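Local coordinates for protein alpha-L-rhamnosidase (Klebsiella oxytoca, PDB 4XHC) that probably hydrolyses terminal alpha-L-rhamnose from rhamnosides as a two-domain glycoside hydrolase of family GH78, and binds rhamnose, at residues A408-Y420 / V441-L454. Residues are numbered along the deposited sequence; the frame is centred on the assembly and turned at random.
With SO4 (sulfate ion), chain D.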
ATOM      1  N   ALA A 408     -40.980  29.036  26.081  1.00 49.47           N
ATOM      2  CA  ALA A 408     -40.129  28.059  26.735  1.00 48.93           C
ATOM      3  C   ALA A 408     -40.587  27.802  28.168  1.00 49.45           C
ATOM      4  O   ALA A 408     -40.736  26.652  28.577  1.00 49.47           O
ATOM      5  CB  ALA A 408     -38.684  28.522  26.715  1.00 49.76           C
ATOM      6  N   LEU A 409     -40.809  28.869  28.930  1.00 50.97           N
ATOM      7  CA  LEU A 409     -41.352  28.738  30.283  1.00 53.96           C
ATOM      8  C   LEU A 409     -42.707  28.034  30.323  1.00 55.98           C
ATOM      9  O   LEU A 409     -42.916  27.151  31.135  1.00 55.81           O
ATOM     10  CB  LEU A 409     -41.518  30.101  30.940  1.00 58.12           C
ATOM     11  CG  LEU A 409     -40.293  30.764  31.550  1.00 59.49           C
ATOM     12  CD1 LEU A 409     -40.706  32.129  32.095  1.00 62.79           C
ATOM     13  CD2 LEU A 409     -39.685  29.894  32.643  1.00 58.22           C
ATOM     14  N   ASP A 410     -43.637  28.433  29.466  1.00 60.02           N
ATOM     15  CA  ASP A 410     -44.990  27.871  29.517  1.00 63.04           C
ATOM     16  C   ASP A 410     -45.023  26.390  29.161  1.00 57.91           C
ATOM     17  O   ASP A 410     -45.653  25.604  29.844  1.00 56.61           O
ATOM     18  CB  ASP A 410     -45.955  28.643  28.604  1.00 68.06           C
ATOM     19  CG  ASP A 410     -46.423  29.976  29.219  1.00 75.51           C
ATOM     20  OD1 ASP A 410     -45.689  30.588  30.048  1.00 78.12           O
ATOM     21  OD2 ASP A 410     -47.536  30.415  28.860  1.00 78.85           O
ATOM     22  N   ALA A 411     -44.339  26.015  28.095  1.00 55.06           N
ATOM     23  CA  ALA A 411     -44.450  24.670  27.575  1.00 53.92           C
ATOM     24  C   ALA A 411     -43.426  23.710  28.168  1.00 50.31           C
ATOM     25  O   ALA A 411     -43.718  22.536  28.291  1.00 48.21           O
ATOM     26  CB  ALA A 411     -44.345  24.679  26.056  1.00 54.80           C
ATOM     27  N   LEU A 412     -42.242  24.198  28.533  1.00 48.06           N
ATOM     28  CA  LEU A 412     -41.136  23.309  28.909  1.00 46.66           C
ATOM     29  C   LEU A 412     -40.765  23.251  30.404  1.00 46.28           C
ATOM     30  O   LEU A 412     -40.211  22.252  30.859  1.00 46.52           O
ATOM     31  CB  LEU A 412     -39.887  23.666  28.102  1.00 46.05           C
ATOM     32  CG  LEU A 412     -40.046  23.806  26.589  1.00 46.16           C
ATOM     33  CD1 LEU A 412     -38.705  24.140  25.952  1.00 45.91           C
ATOM     34  CD2 LEU A 412     -40.633  22.539  25.988  1.00 45.89           C
ATOM     35  N   TRP A 413     -41.048  24.293  31.168  1.00 45.97           N
ATOM     36  CA  TRP A 413     -40.649  24.301  32.574  1.00 47.19           C
ATOM     37  C   TRP A 413     -41.560  23.402  33.415  1.00 48.94           C
ATOM     38  O   TRP A 413     -42.783  23.477  33.303  1.00 48.83           O
ATOM     39  CB  TRP A 413     -40.660  25.734  33.105  1.00 48.66           C
ATOM     40  CG  TRP A 413     -40.292  25.861  34.533  1.00 50.42           C
ATOM     41  CD1 TRP A 413     -41.089  26.310  35.534  1.00 52.18           C
ATOM     42  CD2 TRP A 413     -39.027  25.538  35.136  1.00 51.25           C
ATOM     43  NE1 TRP A 413     -40.409  26.290  36.727  1.00 53.81           N
ATOM     44  CE2 TRP A 413     -39.140  25.827  36.515  1.00 52.40           C
ATOM     45  CE3 TRP A 413     -37.810  25.043  34.646  1.00 49.87           C
ATOM     46  CZ2 TRP A 413     -38.086  25.635  37.418  1.00 52.53           C
ATOM     47  CZ3 TRP A 413     -36.756  24.852  35.546  1.00 50.83           C
ATOM     48  CH2 TRP A 413     -36.908  25.149  36.920  1.00 52.12           C
ATOM     49  N   ASP A 414     -40.954  22.549  34.245  1.00 50.04           N
ATOM     50  CA  ASP A 414     -41.692  21.712  35.213  1.00 52.56           C
ATOM     51  C   ASP A 414     -41.264  22.044  36.650  1.00 53.46           C
ATOM     52  O   ASP A 414     -40.224  21.566  37.124  1.00 52.70           O
ATOM     53  CB  ASP A 414     -41.480  20.217  34.942  1.00 52.29           C
ATOM     54  CG  ASP A 414     -42.302  19.318  35.868  1.00 54.90           C
ATOM     55  OD1 ASP A 414     -43.090  19.805  36.708  1.00 61.06           O
ATOM     56  OD2 ASP A 414     -42.169  18.099  35.751  1.00 56.00           O
ATOM     57  N   PRO A 415     -42.075  22.852  37.345  1.00 53.90           N
ATOM     58  CA  PRO A 415     -41.816  23.322  38.707  1.00 55.90           C
ATOM     59  C   PRO A 415     -41.587  22.228  39.729  1.00 56.24           C
ATOM     60  O   PRO A 415     -40.808  22.428  40.646  1.00 56.36           O
ATOM     61  CB  PRO A 415     -43.102  24.069  39.082  1.00 59.39           C
ATOM     62  CG  PRO A 415     -43.740  24.420  37.790  1.00 59.06           C
ATOM     63  CD  PRO A 415     -43.356  23.350  36.821  1.00 55.96           C
ATOM     64  N   GLN A 416     -42.283  21.105  39.589  1.00 57.81           N
ATOM     65  CA  GLN A 416     -42.179  20.021  40.563  1.00 62.25           C
ATOM     66  C   GLN A 416     -40.825  19.344  40.497  1.00 60.39           C
ATOM     67  O   GLN A 416     -40.306  18.910  41.513  1.00 62.23           O
ATOM     68  CB  GLN A 416     -43.262  18.976  40.350  1.00 65.80           C
ATOM     69  CG  GLN A 416     -44.665  19.530  40.500  1.00 70.59           C
ATOM     70  CD  GLN A 416     -45.670  18.775  39.657  1.00 73.98           C
ATOM     71  OE1 GLN A 416     -46.684  18.284  40.165  1.00 76.47           O
ATOM     72  NE2 GLN A 416     -45.390  18.669  38.357  1.00 72.60           N
ATOM     73  N   GLN A 417     -40.258  19.257  39.299  1.00 59.68           N
ATOM     74  CA  GLN A 417     -38.925  18.667  39.101  1.00 58.10           C
ATOM     75  C   GLN A 417     -37.789  19.701  39.130  1.00 54.89           C
ATOM     76  O   GLN A 417     -36.639  19.341  39.369  1.00 53.54           O
ATOM     77  CB  GLN A 417     -38.874  17.908  37.778  1.00 57.18           C
ATOM     78  CG  GLN A 417     -39.683  16.618  37.767  1.00 58.69           C
ATOM     79  CD  GLN A 417     -39.416  15.790  36.535  1.00 58.48           C
ATOM     80  OE1 GLN A 417     -38.614  14.854  36.572  1.00 61.43           O
ATOM     81  NE2 GLN A 417     -40.029  16.169  35.417  1.00 56.52           N
ATOM     82  N   GLY A 418     -38.117  20.975  38.901  1.00 53.60           N
ATOM     83  CA  GLY A 418     -37.127  22.061  38.887  1.00 51.83           C
ATOM     84  C   GLY A 418     -36.213  22.011  37.682  1.00 49.06           C
ATOM     85  O   GLY A 418     -35.094  22.510  37.734  1.00 47.58           O
ATOM     86  N   PHE A 419     -36.713  21.414  36.600  1.00 47.68           N
ATOM     87  CA  PHE A 419     -35.973  21.246  35.352  1.00 45.44           C
ATOM     88  C   PHE A 419     -36.916  21.495  34.174  1.00 44.54           C
ATOM     89  O   PHE A 419     -38.136  21.437  34.315  1.00 45.51           O
ATOM     90  CB  PHE A 419     -35.428  19.812  35.210  1.00 44.42           C
ATOM     91  CG  PHE A 419     -34.250  19.487  36.098  1.00 44.40           C
ATOM     92  CD1 PHE A 419     -33.111  20.285  36.100  1.00 44.67           C
ATOM     93  CD2 PHE A 419     -34.257  18.349  36.898  1.00 44.60           C
ATOM     94  CE1 PHE A 419     -32.021  19.974  36.915  1.00 44.58           C
ATOM     95  CE2 PHE A 419     -33.165  18.034  37.709  1.00 45.07           C
ATOM     96  CZ  PHE A 419     -32.046  18.847  37.716  1.00 44.18           C
ATOM     97  N   TYR A 420     -36.341  21.766  33.012  1.00 43.23           N
ATOM     98  CA  TYR A 420     -37.104  21.810  31.777  1.00 43.56           C
ATOM     99  C   TYR A 420     -37.258  20.386  31.224  1.00 43.59           C
ATOM    100  O   TYR A 420     -36.327  19.586  31.289  1.00 42.68           O
ATOM    101  CB  TYR A 420     -36.414  22.708  30.741  1.00 44.01           C
ATOM    102  CG  TYR A 420     -36.328  24.178  31.118  1.00 44.55           C
ATOM    103  CD1 TYR A 420     -37.396  25.043  30.887  1.00 45.45           C
ATOM    104  CD2 TYR A 420     -35.172  24.704  31.691  1.00 44.30           C
ATOM    105  CE1 TYR A 420     -37.315  26.386  31.223  1.00 46.81           C
ATOM    106  CE2 TYR A 420     -35.082  26.042  32.036  1.00 44.98           C
ATOM    107  CZ  TYR A 420     -36.151  26.883  31.793  1.00 47.49           C
ATOM    108  OH  TYR A 420     -36.058  28.220  32.132  1.00 49.68           O
ATOM    109  N   VAL A 441     -33.401  32.333  29.791  1.00 51.50           N
ATOM    110  CA  VAL A 441     -34.839  32.216  30.033  1.00 50.68           C
ATOM    111  C   VAL A 441     -35.054  32.338  31.538  1.00 51.22           C
ATOM    112  O   VAL A 441     -34.245  31.841  32.312  1.00 52.54           O
ATOM    113  CB  VAL A 441     -35.380  30.864  29.520  1.00 47.90           C
ATOM    114  CG1 VAL A 441     -36.837  30.677  29.901  1.00 48.81           C
ATOM    115  CG2 VAL A 441     -35.210  30.750  28.011  1.00 46.68           C
ATOM    116  N   GLY A 442     -36.128  33.007  31.952  1.00 52.36           N
ATOM    117  CA  GLY A 442     -36.450  33.128  33.373  1.00 52.69           C
ATOM    118  C   GLY A 442     -35.625  34.183  34.076  1.00 55.08           C
ATOM    119  O   GLY A 442     -35.187  35.134  33.456  1.00 56.49           O
ATOM    120  N   THR A 443     -35.427  34.024  35.381  1.00 57.10           N
ATOM    121  CA  THR A 443     -34.691  35.019  36.173  1.00 60.36           C
ATOM    122  C   THR A 443     -33.304  34.505  36.535  1.00 59.51           C
ATOM    123  O   THR A 443     -33.072  33.291  36.514  1.00 55.91           O
ATOM    124  CB  THR A 443     -35.433  35.365  37.474  1.00 63.07           C
ATOM    125  OG1 THR A 443     -35.701  34.154  38.196  1.00 65.00           O
ATOM    126  CG2 THR A 443     -36.731  36.068  37.168  1.00 64.20           C
ATOM    127  N   PRO A 444     -32.378  35.423  36.882  1.00 63.14           N
ATOM    128  CA  PRO A 444     -31.023  35.015  37.290  1.00 62.98           C
ATOM    129  C   PRO A 444     -31.001  34.028  38.458  1.00 63.02           C
ATOM    130  O   PRO A 444     -30.215  33.074  38.442  1.00 61.38           O
ATOM    131  CB  PRO A 444     -30.365  36.337  37.697  1.00 65.27           C
ATOM    132  CG  PRO A 444     -31.096  37.375  36.922  1.00 66.64           C
ATOM    133  CD  PRO A 444     -32.513  36.892  36.858  1.00 65.85           C
ATOM    134  N   GLN A 445     -31.865  34.240  39.448  1.00 66.36           N
ATOM    135  CA  GLN A 445     -31.906  33.353  40.602  1.00 67.76           C
ATOM    136  C   GLN A 445     -32.589  31.997  40.255  1.00 65.14           C
ATOM    137  O   GLN A 445     -32.195  30.965  40.794  1.00 64.46           O
ATOM    138  CB  GLN A 445     -32.432  34.090  41.852  1.00 72.74           C
ATOM    139  CG  GLN A 445     -33.905  34.409  41.901  1.00 76.00           C
ATOM    140  CD  GLN A 445     -34.322  34.924  43.273  1.00 81.87           C
ATOM    141  OE1 GLN A 445     -34.799  36.053  43.400  1.00 88.13           O
ATOM    142  NE2 GLN A 445     -34.124  34.107  44.311  1.00 81.42           N
ATOM    143  N   GLN A 446     -33.534  31.973  39.308  1.00 63.61           N
ATOM    144  CA  GLN A 446     -34.097  30.700  38.840  1.00 62.91           C
ATOM    145  C   GLN A 446     -32.987  29.855  38.197  1.00 59.80           C
ATOM    146  O   GLN A 446     -32.884  28.635  38.420  1.00 57.35           O
ATOM    147  CB  GLN A 446     -35.252  30.917  37.840  1.00 67.60           C
ATOM    148  CG  GLN A 446     -35.959  29.618  37.362  1.00 72.03           C
ATOM    149  CD  GLN A 446     -36.765  29.773  36.062  1.00 73.81           C
ATOM    150  OE1 GLN A 446     -37.051  30.891  35.630  1.00 81.56           O
ATOM    151  NE2 GLN A 446     -37.124  28.651  35.436  1.00 70.78           N
ATOM    152  N   ARG A 447     -32.162  30.522  37.394  1.00 57.98           N
ATOM    153  CA  ARG A 447     -31.083  29.874  36.657  1.00 54.04           C
ATOM    154  C   ARG A 447     -29.986  29.340  37.566  1.00 52.52           C
ATOM    155  O   ARG A 447     -29.443  28.273  37.332  1.00 49.59           O
ATOM    156  CB  ARG A 447     -30.507  30.852  35.636  1.00 56.25           C
ATOM    157  CG  ARG A 447     -31.372  30.994  34.392  1.00 56.58           C
ATOM    158  CD  ARG A 447     -30.793  31.972  33.371  1.00 58.42           C
ATOM    159  NE  ARG A 447     -31.575  33.209  33.301  1.00 61.38           N
ATOM    160  CZ  ARG A 447     -31.080  34.435  33.392  1.00 65.42           C
ATOM    161  NH1 ARG A 447     -29.775  34.639  33.542  1.00 68.95           N
ATOM    162  NH2 ARG A 447     -31.901  35.469  33.327  1.00 68.78           N
ATOM    163  N   ARG A 448     -29.655  30.090  38.607  1.00 53.74           N
ATOM    164  CA  ARG A 448     -28.698  29.620  39.595  1.00 53.97           C
ATOM    165  C   ARG A 448     -29.260  28.399  40.335  1.00 53.30           C
ATOM    166  O   ARG A 448     -28.540  27.429  40.541  1.00 52.64           O
ATOM    167  CB  ARG A 448     -28.343  30.745  40.561  1.00 56.86           C
ATOM    168  CG  ARG A 448     -27.094  30.500  41.385  1.00 58.48           C
ATOM    169  CD  ARG A 448     -26.777  31.732  42.192  1.00 63.37           C
ATOM    170  NE  ARG A 448     -25.854  31.448  43.293  1.00 65.74           N
ATOM    171  CZ  ARG A 448     -24.599  31.900  43.390  1.00 67.81           C
ATOM    172  NH1 ARG A 448     -24.049  32.671  42.445  1.00 68.45           N
ATOM    173  NH2 ARG A 448     -23.875  31.580  44.453  1.00 69.33           N
ATOM    174  N   GLU A 449     -30.539  28.450  40.719  1.00 55.68           N
ATOM    175  CA  GLU A 449     -31.256  27.290  41.305  1.00 55.22           C
ATOM    176  C   GLU A 449     -31.235  26.046  40.404  1.00 51.29           C
ATOM    177  O   GLU A 449     -31.167  24.926  40.912  1.00 51.68           O
ATOM    178  CB  GLU A 449     -32.744  27.640  41.620  1.00 57.40           C
ATOM    179  CG  GLU A 449     -33.000  28.633  42.775  1.00 62.81           C
ATOM    180  CD  GLU A 449     -34.452  29.150  42.860  1.00 64.48           C
ATOM    181  OE1 GLU A 449     -34.701  30.113  43.633  1.00 64.89           O
ATOM    182  OE2 GLU A 449     -35.342  28.614  42.154  1.00 63.63           O
ATOM    183  N   ILE A 450     -31.291  26.229  39.087  1.00 48.29           N
ATOM    184  CA  ILE A 450     -31.192  25.090  38.159  1.00 47.27           C
ATOM    185  C   ILE A 450     -29.798  24.430  38.178  1.00 46.35           C
ATOM    186  O   ILE A 450     -29.690  23.201  38.145  1.00 44.05           O
ATOM    187  CB  ILE A 450     -31.570  25.494  36.713  1.00 47.11           C
ATOM    188  CG1 ILE A 450     -33.072  25.749  36.610  1.00 47.33           C
ATOM    189  CG2 ILE A 450     -31.183  24.413  35.699  1.00 46.89           C
ATOM    190  CD1 ILE A 450     -33.465  26.533  35.378  1.00 47.39           C
ATOM    191  N   MET A 451     -28.740  25.238  38.234  1.00 47.77           N
ATOM    192  CA  MET A 451     -27.382  24.707  38.236  1.00 48.35           C
ATOM    193  C   MET A 451     -27.089  23.979  39.547  1.00 49.60           C
ATOM    194  O   MET A 451     -26.379  22.972  39.549  1.00 50.21           O
ATOM    195  CB  MET A 451     -26.350  25.812  38.012  1.00 50.48           C
ATOM    196  CG  MET A 451     -26.528  26.622  36.733  1.00 50.75           C
ATOM    197  SD  MET A 451     -26.649  25.699  35.186  1.00 51.33           S
ATOM    198  CE  MET A 451     -25.032  24.928  35.103  1.00 52.69           C
ATOM    199  N   ARG A 452     -27.642  24.478  40.652  1.00 51.46           N
ATOM    200  CA  ARG A 452     -27.606  23.758  41.935  1.00 54.03           C
ATOM    201  C   ARG A 452     -28.396  22.457  41.890  1.00 53.45           C
ATOM    202  O   ARG A 452     -28.029  21.480  42.536  1.00 54.74           O
ATOM    203  CB  ARG A 452     -28.180  24.609  43.071  1.00 55.73           C
ATOM    204  CG  ARG A 452     -27.338  25.795  43.473  1.00 57.43           C
ATOM    205  CD  ARG A 452     -25.948  25.348  43.873  1.00 58.94           C
ATOM    206  NE  ARG A 452     -25.208  26.404  44.546  1.00 61.99           N
ATOM    207  CZ  ARG A 452     -23.897  26.372  44.773  1.00 63.28           C
ATOM    208  NH1 ARG A 452     -23.160  25.330  44.386  1.00 63.19           N
ATOM    209  NH2 ARG A 452     -23.313  27.392  45.383  1.00 65.13           N
ATOM    210  N   ASN A 453     -29.476  22.449  41.125  1.00 52.94           N
ATOM    211  CA  ASN A 453     -30.297  21.263  40.988  1.00 54.94           C
ATOM    212  C   ASN A 453     -29.571  20.148  40.201  1.00 51.99           C
ATOM    213  O   ASN A 453     -29.747  18.969  40.493  1.00 52.67           O
ATOM    214  CB  ASN A 453     -31.632  21.637  40.331  1.00 57.95           C
ATOM    215  CG  ASN A 453     -32.751  20.688  40.681  1.00 64.27           C
ATOM    216  OD1 ASN A 453     -32.670  19.957  41.659  1.00 72.68           O
ATOM    217  ND2 ASN A 453     -33.804  20.688  39.878  1.00 66.36           N
ATOM    218  N   LEU A 454     -28.743  20.514  39.224  1.00 48.78           N
ATOM    219  CA  LEU A 454     -27.920  19.528  38.510  1.00 46.29           C
ATOM    220  C   LEU A 454     -26.905  18.863  39.426  1.00 47.15           C
ATOM    221  O   LEU A 454     -26.633  17.672  39.306  1.00 51.16           O
ATOM    222  CB  LEU A 454     -27.157  20.180  37.379  1.00 45.27           C
ATOM    223  CG  LEU A 454     -27.975  20.799  36.239  1.00 44.49           C
ATOM    224  CD1 LEU A 454     -27.059  21.597  35.333  1.00 45.82           C
ATOM    225  CD2 LEU A 454     -28.703  19.751  35.421  1.00 44.40           C
TER
HETATM  226  S   SO4 D 901     -26.396  29.452  46.477  1.00 62.24           S
HETATM  227  O1  SO4 D 901     -25.743  30.061  47.647  1.00 59.09           O
HETATM  228  O2  SO4 D 901     -26.901  28.131  46.933  1.00 59.21           O
HETATM  229  O3  SO4 D 901     -27.425  30.390  45.995  1.00 64.91           O
HETATM  230  O4  SO4 D 901     -25.519  29.313  45.294  1.00 65.15           O
HETATM  231  O   HOH W   1     -33.619  29.236  32.393  1.00 46.45           O
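Asn453, on helix 444-456, reaches across to the hairpin of strands 413-414 and 419-420 and donates from its amide ND2 to two backbone carbonyls. ND2 meets Gln417 O at 3.2 Å, in the carbonyl plane on a lone pair, and more weakly Gly418 O at 3.1 Å. With CG roughly anti to the backbone N (chi1 -154°) the amide is carried over the Phe419 ring, ND2 3.3 Å above its centre; the small chi2 of 19° turns it nearly parallel, 14° from the ring plane. Leu454 CD2 packs against CE1 of the same ring. Nearer the helix start, where Thr443 OG1 caps Gln446 N, Gln446 sets NE2 over the centre of the Trp413 ring, its amide steeply tilted to the indole. Ile450 CD1 rests against both Trp413 CZ3 and Tyr420 CE2, 3.7 Å from each. Tyr420 OH donates to a water that donates to Val441 O, in the loop leading into the helix; Val441 CG1 packs against Leu409 CG. Val441 O also receives Arg447 NE, from above its carbonyl plane. Within the hairpin, Asp414 OD1 accepts from Gln416 N, an Asx turn, and Gly418 and Phe419 face Asp414 in a G1 beta bulge. Arg448 and Arg452 both donate to O4 of a sulfate, probably from the crystallisation liquor. In this part of the six-hairpin glycosidase domain, the clear direct hydrogen bonds across the contact come from one amide nitrogen, Asn453 ND2, supplemented by a water bridge and by aromatic and aliphatic packing.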